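Local coordinates for protein lipid II:glycine glycyltransferase (Staphylococcus aureus, PDB 6SNR) that probably adds the first glycine of the pentaglycine bridge to the lysine side chain of lipid II, using glycyl-tRNA as donor in staphylococcal peptidoglycan synthesis, at residues 181-186 / 227-232. Numbering follows the deposited sequence.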
loop_
_atom_site.group_PDB
_atom_site.type_symbol
_atom_site.label_atom_id
_atom_site.label_comp_id
_atom_site.label_asym_id
_atom_site.label_seq_id
_atom_site.Cartn_x
_atom_site.Cartn_y
_atom_site.Cartn_z
ATOM N N VAL A 181 -9.935 13.934 -2.109
ATOM C CA VAL A 181 -8.727 13.224 -1.612
ATOM C C VAL A 181 -7.576 14.213 -1.683
ATOM O O VAL A 181 -7.308 14.771 -2.747
ATOM C CB VAL A 181 -8.467 11.976 -2.434
ATOM C CG1 VAL A 181 -7.280 11.215 -1.869
ATOM C CG2 VAL A 181 -9.725 11.085 -2.439
ATOM N N GLU A 182 -6.894 14.400 -0.544
ATOM C CA GLU A 182 -5.712 15.269 -0.443
ATOM C C GLU A 182 -4.437 14.424 -0.271
ATOM O O GLU A 182 -4.454 13.468 0.485
ATOM C CB GLU A 182 -5.798 16.150 0.802
ATOM C CG GLU A 182 -6.916 17.183 0.812
ATOM C CD GLU A 182 -7.041 17.937 2.130
ATOM O OE1 GLU A 182 -6.313 17.647 3.110
ATOM O OE2 GLU A 182 -7.918 18.831 2.187
ATOM N N ARG A 183 -3.374 14.803 -0.977
ATOM C CA ARG A 183 -2.016 14.314 -0.645
ATOM C C ARG A 183 -1.530 15.240 0.426
ATOM O O ARG A 183 -1.353 16.458 0.179
ATOM C CB ARG A 183 -1.089 14.321 -1.879
ATOM C CG ARG A 183 0.281 13.656 -1.683
ATOM C CD ARG A 183 1.275 14.137 -2.736
ATOM N NE ARG A 183 2.018 15.299 -2.243
ATOM C CZ ARG A 183 2.719 16.147 -2.996
ATOM N NH1 ARG A 183 2.799 15.978 -4.316
ATOM N NH2 ARG A 183 3.338 17.181 -2.418
ATOM N N SER A 184 -1.347 14.712 1.639
ATOM C CA SER A 184 -1.064 15.508 2.826
ATOM C C SER A 184 0.453 15.637 3.081
ATOM O O SER A 184 1.258 15.394 2.160
ATOM C CB SER A 184 -1.802 14.939 4.038
ATOM O OG SER A 184 -1.797 15.798 5.179
ATOM N N ASP A 185 0.781 16.041 4.305
ATOM C CA ASP A 185 2.150 16.256 4.767
ATOM C C ASP A 185 2.376 15.682 6.166
ATOM O O ASP A 185 1.522 15.020 6.788
ATOM C CB ASP A 185 2.478 17.764 4.761
ATOM C CG ASP A 185 1.550 18.575 5.663
ATOM O OD1 ASP A 185 0.907 18.002 6.547
ATOM O OD2 ASP A 185 1.455 19.797 5.455
ATOM N N ARG A 186 3.560 15.911 6.707
ATOM C CA ARG A 186 3.843 15.375 8.024
ATOM C C ARG A 186 2.838 15.787 9.102
ATOM O O ARG A 186 2.476 14.977 9.962
ATOM C CB ARG A 186 5.261 15.772 8.455
ATOM C CG ARG A 186 5.729 15.052 9.691
ATOM C CD ARG A 186 7.121 15.563 10.097
ATOM N NE ARG A 186 7.773 14.677 11.044
ATOM C CZ ARG A 186 7.826 14.823 12.372
ATOM N NH1 ARG A 186 8.472 13.923 13.099
ATOM N NH2 ARG A 186 7.203 15.824 12.991
ATOM N N GLU A 227 3.989 8.622 1.025
ATOM C CA GLU A 227 3.028 9.724 1.000
ATOM C C GLU A 227 1.821 9.399 1.862
ATOM O O GLU A 227 1.395 8.255 1.953
ATOM C CB GLU A 227 2.567 10.001 -0.425
ATOM C CG GLU A 227 3.724 10.255 -1.385
ATOM C CD GLU A 227 4.288 11.670 -1.301
ATOM O OE1 GLU A 227 3.663 12.569 -0.701
ATOM O OE2 GLU A 227 5.374 11.863 -1.866
ATOM N N LEU A 228 1.257 10.445 2.478
ATOM C CA LEU A 228 0.068 10.341 3.264
ATOM C C LEU A 228 -1.102 10.940 2.490
ATOM O O LEU A 228 -0.968 12.033 1.934
ATOM C CB LEU A 228 0.229 11.108 4.563
ATOM C CG LEU A 228 -1.008 11.231 5.463
ATOM C CD1 LEU A 228 -1.415 9.886 6.023
ATOM C CD2 LEU A 228 -0.781 12.266 6.574
ATOM N N PHE A 229 -2.217 10.217 2.445
ATOM C CA PHE A 229 -3.437 10.730 1.768
ATOM C C PHE A 229 -4.491 10.837 2.842
ATOM O O PHE A 229 -4.565 9.966 3.708
ATOM C CB PHE A 229 -3.891 9.798 0.629
ATOM C CG PHE A 229 -2.975 9.798 -0.531
ATOM C CD1 PHE A 229 -1.812 9.050 -0.491
ATOM C CD2 PHE A 229 -3.220 10.578 -1.638
ATOM C CE1 PHE A 229 -0.916 9.104 -1.520
ATOM C CE2 PHE A 229 -2.335 10.596 -2.703
ATOM C CZ PHE A 229 -1.164 9.845 -2.624
ATOM N N LEU A 230 -5.338 11.882 2.755
ATOM C CA LEU A 230 -6.447 12.076 3.693
ATOM C C LEU A 230 -7.710 12.390 2.871
ATOM O O LEU A 230 -7.631 13.117 1.847
ATOM C CB LEU A 230 -6.126 13.246 4.597
ATOM C CG LEU A 230 -4.977 13.118 5.565
ATOM C CD1 LEU A 230 -4.782 14.408 6.345
ATOM C CD2 LEU A 230 -5.231 11.964 6.502
ATOM N N VAL A 231 -8.853 11.895 3.317
ATOM C CA VAL A 231 -10.136 12.177 2.602
ATOM C C VAL A 231 -10.967 13.117 3.483
ATOM O O VAL A 231 -11.200 12.813 4.645
ATOM C CB VAL A 231 -10.925 10.908 2.328
ATOM C CG1 VAL A 231 -12.251 11.220 1.625
ATOM C CG2 VAL A 231 -10.094 9.938 1.478
ATOM N N LYS A 232 -11.389 14.232 2.888
ATOM C CA LYS A 232 -12.091 15.307 3.577
ATOM C C LYS A 232 -13.521 15.459 3.011
ATOM O O LYS A 232 -13.746 15.365 1.807
ATOM C CB LYS A 232 -11.354 16.614 3.354
ATOM C CG LYS A 232 -11.880 17.763 4.202
ATOM C CD LYS A 232 -10.962 18.962 4.118
ATOM C CE LYS A 232 -10.632 19.488 5.492
ATOM N NZ LYS A 232 -10.064 20.858 5.358
HETATM O O HOH W 1 2.586 12.995 1.952
#
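E182 and L230 form the antiparallel hydrogen-bonded pair that joins 181-183 to 227-232, strands whose directions differ by 152°. E182 N donates almost straight to L230 O (2.8 Å), and L230 N returns a bond to E182 O (2.9 Å). Two residues on, S184 N donates to L228 O (2.7 Å), but the return link runs through one water, which donates hydrogen bonds to S184 O and E227 OE1 and accepts one from L228 N. Strand 180-183 is the edge of a seven-stranded mixed sheet in this FemABX-family enzyme; strand 302-312 flanks 226-233 on its other side. On the face covered by helix 332-347, V181 CG1 lies 4.1 Å from F229 CD2, and its CG2 meets V231 CG2; beta-branched valines suit such extended backbone. The aliphatic CB of R183 lies 4.0 Å from F229 CE2. A bend at chi3 (92°) turns R183 NE to 3.5 Å from E227 OE1, a salt bridge of charge alone, the oxygen lying well off the guanidinium plane. On the opposite face, L230 CD1 packs 3.5 Å from OG of the small S184. E182 OE1 hydrogen-bonds to Y303 OH and K232 NZ to E300 O, while E182 OE2 stays 4.3 Å from K232 NZ, beyond a salt bridge.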